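Local coordinates for protein cyanophage-like gp41-1 intein (PDB 6QAZ) that probably carries out protein splicing, as a naturally split intein that excises itself and joins its flanking exteins through a peptide bond, at residues G57-P69 / N116-N128. Sequence-based numbering, arbitrary orientation.
Sequences GKEIICSEEHLFP and NHLFYANDILTHN
His-66 and Thr-126 meet at about a right angle, with NE2 of the imidazole 2.7 Å from the threonine OG1 in a hydrogen bond that either partner could donate. With its CG anti to the backbone N (chi1 -175°), the histidine reaches across from its own turn, and the hydroxyl lies at the ring edge. ND1 of His-66 shares a hydrogen bond of undecided direction with a water, which donates to Asn-128 O of the terminal carboxylate, while a second water accepts from Leu-67 N and donates to Asn-128 OXT. That same OXT receives His-127 ND1 at 2.8 Å, the acceptor lying near the plane of the imidazole, so each carboxylate oxygen has at least one donor. In the HINT fold of inteins, a curled, all-beta horseshoe, the C-terminal His-Asn pair lies beside the histidine of the Ser-63 to His-66 turn, probably the block B histidine of the family. Alongside, His-127 N donates to Leu-67 O (3.1 Å), approaching from above the carbonyl plane, and Leu-67 CD1 lies over one face of the His-127 ring. Thr-126 OG1 also sits over a face of Phe-68, 3.2 Å above its plane and offset toward the rim. Pro-69 O and Leu-125 O are linked by a water donating to both, and the proline CG packs against Leu-125 CD2. At the far end, Asn-122, in the type I' turn between strands 118-121 and 124-127, gives ND2 to Glu-59 O (2.9 Å, 153° at the hydrogen); its OD1 is occupied by Gln-10 N. At the same end, Ile-60 CD1 touches Ala-121 CB at 3.6 Å, and Lys-58 lays its CE against Asp-123 CB while its ammonium forms a salt bridge with Asp-56.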
ATOM      1  N   GLY A  57      11.661  -1.601  10.209  1.00 15.11           N
ATOM      2  CA  GLY A  57      11.956  -0.281   9.658  1.00 15.09           C
ATOM      3  C   GLY A  57      11.105   0.113   8.476  1.00 14.66           C
ATOM      4  O   GLY A  57      11.067   1.300   8.144  1.00 15.55           O
ATOM      5  N   LYS A  58      10.463  -0.837   7.804  1.00 14.19           N
ATOM      6  CA  LYS A  58       9.736  -0.494   6.580  1.00 14.11           C
ATOM      7  C   LYS A  58       8.608   0.480   6.911  1.00 13.28           C
ATOM      8  O   LYS A  58       7.941   0.360   7.938  1.00 14.64           O
ATOM      9  CB  LYS A  58       9.198  -1.741   5.899  1.00 14.40           C
ATOM     10  CG  LYS A  58      10.251  -2.691   5.395  1.00 15.14           C
ATOM     11  CD  LYS A  58       9.645  -3.863   4.709  1.00 17.32           C
ATOM     12  CE  LYS A  58      10.601  -4.876   4.126  1.00 19.43           C
ATOM     13  NZ  LYS A  58      11.518  -5.434   5.117  1.00 23.69           N
ATOM     14  N   GLU A  59       8.378   1.414   6.000  1.00 13.74           N
ATOM     15  CA  GLU A  59       7.357   2.457   6.170  1.00 14.05           C
ATOM     16  C   GLU A  59       6.488   2.552   4.946  1.00 13.52           C
ATOM     17  O   GLU A  59       6.962   2.318   3.806  1.00 14.61           O
ATOM     18  CB  GLU A  59       8.016   3.845   6.349  1.00 16.86           C
ATOM     19  CG  GLU A  59       8.774   4.095   7.584  1.00 18.70           C
ATOM     20  CD  GLU A  59       9.562   5.419   7.484  1.00 19.18           C
ATOM     21  OE1 GLU A  59       9.201   6.335   6.654  0.50 17.04           O
ATOM     22  OE2 GLU A  59      10.427   5.573   8.282  1.00 20.51           O
ATOM     23  N   ILE A  60       5.272   2.995   5.139  1.00 13.56           N
ATOM     24  CA  ILE A  60       4.367   3.337   4.039  1.00 13.56           C
ATOM     25  C   ILE A  60       3.501   4.492   4.493  1.00 13.49           C
ATOM     26  O   ILE A  60       3.119   4.549   5.675  1.00 14.39           O
ATOM     27  CB  ILE A  60       3.574   2.114   3.560  1.00 13.60           C
ATOM     28  CG1 ILE A  60       2.755   2.402   2.365  1.00 14.71           C
ATOM     29  CG2 ILE A  60       2.708   1.579   4.662  1.00 14.18           C
ATOM     30  CD1 ILE A  60       2.262   1.115   1.653  1.00 16.26           C
ATOM     31  N   ILE A  61       3.165   5.363   3.580  1.00 13.16           N
ATOM     32  CA  ILE A  61       2.291   6.529   3.845  1.00 13.35           C
ATOM     33  C   ILE A  61       1.025   6.345   3.028  1.00 12.93           C
ATOM     34  O   ILE A  61       1.070   6.174   1.806  1.00 13.36           O
ATOM     35  CB  ILE A  61       3.029   7.838   3.554  1.00 14.09           C
ATOM     36  CG1 ILE A  61       4.139   8.052   4.590  1.00 15.29           C
ATOM     37  CG2 ILE A  61       2.056   9.017   3.566  1.00 15.35           C
ATOM     38  CD1 ILE A  61       5.021   9.227   4.276  1.00 18.46           C
ATOM     39  N   CYS A  62      -0.105   6.464   3.713  1.00 13.07           N
ATOM     40  CA  CYS A  62      -1.398   6.184   3.079  1.00 13.68           C
ATOM     41  C   CYS A  62      -2.490   7.015   3.731  1.00 13.53           C
ATOM     42  O   CYS A  62      -2.299   7.648   4.771  1.00 14.76           O
ATOM     43  CB  CYS A  62      -1.730   4.697   3.171  1.00 14.51           C
ATOM     44  SG  CYS A  62      -1.942   4.093   4.868  1.00 15.35           S
ATOM     45  N   SER A  63      -3.673   6.957   3.149  1.00 14.10           N
ATOM     46  CA  SER A  63      -4.857   7.604   3.726  1.00 14.52           C
ATOM     47  C   SER A  63      -5.525   6.697   4.743  1.00 14.12           C
ATOM     48  O   SER A  63      -5.216   5.499   4.875  1.00 14.65           O
ATOM     49  CB  SER A  63      -5.816   8.008   2.650  1.00 17.16           C
ATOM     50  OG  SER A  63      -6.354   6.869   2.015  1.00 18.38           O
ATOM     51  N   GLU A  64      -6.499   7.253   5.459  1.00 14.85           N
ATOM     52  CA  GLU A  64      -7.117   6.519   6.569  1.00 15.22           C
ATOM     53  C   GLU A  64      -7.943   5.329   6.098  1.00 15.40           C
ATOM     54  O   GLU A  64      -8.144   4.401   6.884  1.00 17.07           O
ATOM     55  CB  GLU A  64      -7.978   7.392   7.476  0.54 17.17           C
ATOM     56  CG  GLU A  64      -9.257   7.873   6.833  0.54 19.29           C
ATOM     57  CD  GLU A  64     -10.163   8.628   7.771  0.54 25.50           C
ATOM     58  OE1 GLU A  64     -10.100   8.340   8.983  0.54 26.64           O
ATOM     59  OE2 GLU A  64     -10.927   9.484   7.275  0.54 31.70           O
ATOM     60  N   GLU A  65      -8.429   5.357   4.864  1.00 15.22           N
ATOM     61  CA  GLU A  65      -9.284   4.256   4.409  1.00 16.24           C
ATOM     62  C   GLU A  65      -8.502   3.228   3.602  1.00 14.79           C
ATOM     63  O   GLU A  65      -9.097   2.207   3.206  1.00 15.21           O
ATOM     64  CB  GLU A  65     -10.518   4.702   3.745  1.00 20.96           C
ATOM     65  CG  GLU A  65     -10.345   5.091   2.386  1.00 22.89           C
ATOM     66  CD  GLU A  65      -9.980   6.532   2.163  0.50 18.52           C
ATOM     67  OE1 GLU A  65     -10.739   7.221   1.462  0.50 22.53           O
ATOM     68  OE2 GLU A  65      -8.915   6.949   2.695  0.50 17.30           O
ATOM     69  N   HIS A  66      -7.218   3.427   3.376  1.00 14.69           N
ATOM     70  CA  HIS A  66      -6.450   2.492   2.547  1.00 14.22           C
ATOM     71  C   HIS A  66      -6.285   1.154   3.267  1.00 13.97           C
ATOM     72  O   HIS A  66      -5.852   1.105   4.435  1.00 14.13           O
ATOM     73  CB  HIS A  66      -5.094   3.110   2.225  1.00 14.37           C
ATOM     74  CG  HIS A  66      -4.339   2.246   1.291  1.00 13.26           C
ATOM     75  ND1 HIS A  66      -4.535   2.239  -0.069  1.00 15.18           N
ATOM     76  CD2 HIS A  66      -3.505   1.218   1.528  1.00 14.71           C
ATOM     77  CE1 HIS A  66      -3.880   1.236  -0.599  1.00 15.12           C
ATOM     78  NE2 HIS A  66      -3.232   0.623   0.334  1.00 15.22           N
ATOM     79  N   LEU A  67      -6.588   0.064   2.591  1.00 14.17           N
ATOM     80  CA  LEU A  67      -6.612  -1.282   3.185  1.00 14.57           C
ATOM     81  C   LEU A  67      -5.278  -2.001   3.072  1.00 13.73           C
ATOM     82  O   LEU A  67      -4.540  -1.887   2.086  1.00 14.22           O
ATOM     83  CB  LEU A  67      -7.686  -2.113   2.487  1.00 15.20           C
ATOM     84  CG  LEU A  67      -9.114  -1.657   2.666  1.00 16.74           C
ATOM     85  CD1 LEU A  67     -10.008  -2.321   1.613  1.00 19.44           C
ATOM     86  CD2 LEU A  67      -9.628  -1.957   4.069  1.00 17.49           C
ATOM     87  N   PHE A  68      -5.051  -2.827   4.089  1.00 13.70           N
ATOM     88  CA  PHE A  68      -3.936  -3.777   4.115  1.00 13.41           C
ATOM     89  C   PHE A  68      -4.432  -5.150   4.536  1.00 14.12           C
ATOM     90  O   PHE A  68      -5.223  -5.266   5.478  1.00 15.30           O
ATOM     91  CB  PHE A  68      -2.882  -3.395   5.161  1.00 14.16           C
ATOM     92  CG  PHE A  68      -2.191  -2.103   4.868  1.00 13.57           C
ATOM     93  CD1 PHE A  68      -2.779  -0.881   5.203  1.00 13.94           C
ATOM     94  CD2 PHE A  68      -0.949  -2.089   4.242  1.00 13.51           C
ATOM     95  CE1 PHE A  68      -2.164   0.311   4.888  1.00 14.23           C
ATOM     96  CE2 PHE A  68      -0.319  -0.897   3.976  1.00 14.59           C
ATOM     97  CZ  PHE A  68      -0.933   0.299   4.290  1.00 14.41           C
ATOM     98  N   PRO A  69      -3.898  -6.213   3.947  1.00 14.21           N
ATOM     99  CA  PRO A  69      -4.189  -7.555   4.430  1.00 15.15           C
ATOM    100  C   PRO A  69      -3.543  -7.750   5.789  1.00 15.01           C
ATOM    101  O   PRO A  69      -2.410  -7.347   6.031  1.00 16.98           O
ATOM    102  CB  PRO A  69      -3.608  -8.484   3.373  1.00 17.20           C
ATOM    103  CG  PRO A  69      -2.644  -7.674   2.610  1.00 17.10           C
ATOM    104  CD  PRO A  69      -3.061  -6.234   2.748  1.00 13.70           C
ATOM    105  N   ASN A 116      -5.790 -10.783  -7.094  1.00 14.46           N
ATOM    106  CA  ASN A 116      -6.151 -10.623  -5.679  1.00 14.53           C
ATOM    107  C   ASN A 116      -6.173  -9.172  -5.220  1.00 14.14           C
ATOM    108  O   ASN A 116      -6.424  -8.941  -4.032  1.00 15.26           O
ATOM    109  CB  ASN A 116      -5.234 -11.467  -4.803  1.00 15.24           C
ATOM    110  CG  ASN A 116      -3.798 -10.993  -4.747  1.00 14.87           C
ATOM    111  OD1 ASN A 116      -3.410  -9.998  -5.367  1.00 14.45           O
ATOM    112  ND2 ASN A 116      -2.995 -11.733  -4.012  1.00 17.12           N
ATOM    113  N   HIS A 117      -5.944  -8.224  -6.106  1.00 13.63           N
ATOM    114  CA  HIS A 117      -6.019  -6.779  -5.764  1.00 14.25           C
ATOM    115  C   HIS A 117      -4.919  -6.349  -4.794  1.00 13.97           C
ATOM    116  O   HIS A 117      -5.033  -5.254  -4.249  1.00 16.34           O
ATOM    117  CB  HIS A 117      -7.376  -6.357  -5.215  1.00 15.54           C
ATOM    118  CG  HIS A 117      -8.453  -6.654  -6.122  1.00 16.44           C
ATOM    119  ND1 HIS A 117      -8.550  -6.179  -7.382  1.00 20.09           N
ATOM    120  CD2 HIS A 117      -9.507  -7.418  -5.931  1.00 19.80           C
ATOM    121  CE1 HIS A 117      -9.664  -6.655  -7.962  1.00 20.71           C
ATOM    122  NE2 HIS A 117     -10.267  -7.398  -7.075  1.00 20.49           N
ATOM    123  N   LEU A 118      -3.874  -7.134  -4.641  1.00 13.75           N
ATOM    124  CA  LEU A 118      -2.772  -6.777  -3.740  1.00 14.08           C
ATOM    125  C   LEU A 118      -1.520  -6.417  -4.537  1.00 13.80           C
ATOM    126  O   LEU A 118      -1.349  -6.826  -5.709  1.00 14.05           O
ATOM    127  CB  LEU A 118      -2.444  -7.929  -2.781  1.00 14.62           C
ATOM    128  CG  LEU A 118      -3.626  -8.538  -2.021  1.00 14.52           C
ATOM    129  CD1 LEU A 118      -3.135  -9.612  -1.065  1.00 15.91           C
ATOM    130  CD2 LEU A 118      -4.421  -7.478  -1.290  1.00 15.44           C
ATOM    131  N   PHE A 119      -0.605  -5.736  -3.880  1.00 13.37           N
ATOM    132  CA  PHE A 119       0.738  -5.537  -4.412  1.00 13.20           C
ATOM    133  C   PHE A 119       1.655  -5.156  -3.263  1.00 12.90           C
ATOM    134  O   PHE A 119       1.217  -4.592  -2.247  1.00 13.22           O
ATOM    135  CB  PHE A 119       0.797  -4.500  -5.545  1.00 13.64           C
ATOM    136  CG  PHE A 119       0.230  -3.134  -5.251  1.00 13.82           C
ATOM    137  CD1 PHE A 119       0.974  -2.138  -4.664  1.00 13.67           C
ATOM    138  CD2 PHE A 119      -1.048  -2.845  -5.614  1.00 15.49           C
ATOM    139  CE1 PHE A 119       0.445  -0.886  -4.440  1.00 13.84           C
ATOM    140  CE2 PHE A 119      -1.559  -1.580  -5.425  1.00 16.12           C
ATOM    141  CZ  PHE A 119      -0.828  -0.607  -4.789  1.00 15.04           C
ATOM    142  N   TYR A 120       2.941  -5.424  -3.430  1.00 12.98           N
ATOM    143  CA  TYR A 120       3.935  -4.946  -2.470  1.00 13.36           C
ATOM    144  C   TYR A 120       4.241  -3.471  -2.730  1.00 13.04           C
ATOM    145  O   TYR A 120       4.516  -3.046  -3.854  1.00 14.06           O
ATOM    146  CB  TYR A 120       5.222  -5.771  -2.595  1.00 14.11           C
ATOM    147  CG  TYR A 120       5.096  -7.174  -2.019  1.00 14.27           C
ATOM    148  CD1 TYR A 120       4.966  -7.370  -0.659  1.00 15.20           C
ATOM    149  CD2 TYR A 120       5.083  -8.312  -2.815  1.00 16.85           C
ATOM    150  CE1 TYR A 120       4.846  -8.619  -0.084  1.00 17.31           C
ATOM    151  CE2 TYR A 120       4.972  -9.591  -2.242  1.00 17.41           C
ATOM    152  CZ  TYR A 120       4.850  -9.730  -0.874  1.00 17.90           C
ATOM    153  OH  TYR A 120       4.747 -10.958  -0.238  1.00 21.00           O
ATOM    154  N   ALA A 121       4.218  -2.700  -1.667  1.00 13.12           N
ATOM    155  CA  ALA A 121       4.421  -1.243  -1.683  1.00 12.99           C
ATOM    156  C   ALA A 121       5.487  -0.963  -0.640  1.00 12.86           C
ATOM    157  O   ALA A 121       5.263  -1.245   0.547  1.00 13.10           O
ATOM    158  CB  ALA A 121       3.116  -0.550  -1.389  1.00 13.54           C
ATOM    159  N   ASN A 122       6.650  -0.504  -1.060  1.00 13.21           N
ATOM    160  CA  ASN A 122       7.816  -0.426  -0.129  1.00 13.44           C
ATOM    161  C   ASN A 122       8.036  -1.777   0.563  1.00 13.71           C
ATOM    162  O   ASN A 122       8.418  -1.825   1.741  1.00 14.48           O
ATOM    163  CB  ASN A 122       7.662   0.691   0.871  1.00 14.09           C
ATOM    164  CG  ASN A 122       7.498   2.041   0.239  1.00 13.57           C
ATOM    165  OD1 ASN A 122       7.886   2.278  -0.904  1.00 14.53           O
ATOM    166  ND2 ASN A 122       6.950   2.953   0.977  1.00 20.26           N
ATOM    167  N   ASP A 123       7.799  -2.869  -0.150  1.00 13.55           N
ATOM    168  CA  ASP A 123       8.019  -4.239   0.355  1.00 13.84           C
ATOM    169  C   ASP A 123       7.006  -4.644   1.429  1.00 13.45           C
ATOM    170  O   ASP A 123       7.191  -5.682   2.056  1.00 15.81           O
ATOM    171  CB  ASP A 123       9.441  -4.485   0.815  1.00 15.68           C
ATOM    172  CG  ASP A 123      10.459  -4.396  -0.271  1.00 20.32           C
ATOM    173  OD1 ASP A 123      10.166  -4.866  -1.360  1.00 22.72           O
ATOM    174  OD2 ASP A 123      11.580  -3.919  -0.003  1.00 24.28           O
ATOM    175  N   ILE A 124       5.922  -3.885   1.583  1.00 13.20           N
ATOM    176  CA  ILE A 124       4.807  -4.208   2.487  1.00 12.90           C
ATOM    177  C   ILE A 124       3.632  -4.630   1.614  1.00 12.78           C
ATOM    178  O   ILE A 124       3.265  -3.924   0.692  1.00 13.20           O
ATOM    179  CB  ILE A 124       4.428  -2.997   3.353  1.00 12.66           C
ATOM    180  CG1 ILE A 124       5.622  -2.523   4.185  1.00 13.24           C
ATOM    181  CG2 ILE A 124       3.226  -3.324   4.214  1.00 13.70           C
ATOM    182  CD1 ILE A 124       5.383  -1.243   4.940  1.00 14.27           C
ATOM    183  N   LEU A 125       3.008  -5.765   1.924  1.00 12.90           N
ATOM    184  CA  LEU A 125       1.847  -6.193   1.133  1.00 13.08           C
ATOM    185  C   LEU A 125       0.672  -5.290   1.459  1.00 12.83           C
ATOM    186  O   LEU A 125       0.268  -5.126   2.629  1.00 13.47           O
ATOM    187  CB  LEU A 125       1.525  -7.645   1.438  1.00 13.39           C
ATOM    188  CG  LEU A 125       0.534  -8.294   0.477  1.00 13.65           C
ATOM    189  CD1 LEU A 125       1.050  -8.369  -0.952  1.00 14.58           C
ATOM    190  CD2 LEU A 125       0.214  -9.700   0.974  1.00 15.34           C
ATOM    191  N   THR A 126       0.094  -4.686   0.436  1.00 13.06           N
ATOM    192  CA  THR A 126      -1.030  -3.772   0.599  1.00 13.19           C
ATOM    193  C   THR A 126      -2.128  -4.118  -0.386  1.00 13.25           C
ATOM    194  O   THR A 126      -1.897  -4.822  -1.375  1.00 14.21           O
ATOM    195  CB  THR A 126      -0.577  -2.318   0.499  1.00 13.06           C
ATOM    196  OG1 THR A 126      -1.594  -1.468   1.042  1.00 14.28           O
ATOM    197  CG2 THR A 126      -0.313  -1.855  -0.909  1.00 13.96           C
ATOM    198  N   HIS A 127      -3.335  -3.670  -0.085  1.00 13.00           N
ATOM    199  CA  HIS A 127      -4.435  -3.764  -1.035  1.00 14.15           C
ATOM    200  C   HIS A 127      -4.382  -2.557  -1.941  1.00 14.75           C
ATOM    201  O   HIS A 127      -3.879  -1.491  -1.527  1.00 16.89           O
ATOM    202  CB  HIS A 127      -5.720  -3.865  -0.235  1.00 16.19           C
ATOM    203  CG  HIS A 127      -6.913  -4.162  -1.018  1.00 16.23           C
ATOM    204  ND1 HIS A 127      -7.584  -3.245  -1.787  1.00 19.41           N
ATOM    205  CD2 HIS A 127      -7.566  -5.324  -1.153  1.00 17.09           C
ATOM    206  CE1 HIS A 127      -8.626  -3.870  -2.349  1.00 20.34           C
ATOM    207  NE2 HIS A 127      -8.655  -5.109  -1.953  1.00 18.18           N
ATOM    208  N   ASN A 128      -4.879  -2.691  -3.144  1.00 14.36           N
ATOM    209  CA  ASN A 128      -4.938  -1.531  -4.030  1.00 15.72           C
ATOM    210  C   ASN A 128      -5.725  -0.414  -3.378  1.00 17.18           C
ATOM    211  O   ASN A 128      -5.397   0.767  -3.609  1.00 19.34           O
ATOM    212  CB  ASN A 128      -5.311  -1.912  -5.460  1.00 15.41           C
ATOM    213  CG  ASN A 128      -6.647  -2.594  -5.741  1.00 15.56           C
ATOM    214  OD1 ASN A 128      -6.755  -3.310  -6.742  1.00 15.87           O
ATOM    215  ND2 ASN A 128      -7.669  -2.350  -4.950  1.00 18.32           N
ATOM    216  OXT ASN A 128      -6.687  -0.745  -2.625  1.00 18.60           O
TER
HETATM  217  O   HOH W   1       4.723   5.314   1.140  1.00 15.53           O
HETATM  218  O   HOH W   2      -5.868   2.996  -2.295  1.00 27.37           O
HETATM  219  O   HOH W   3      -7.425   0.388  -0.236  1.00 23.15           O
HETATM  220  O   HOH W   4       0.048  -6.682   4.957  1.00 14.88           O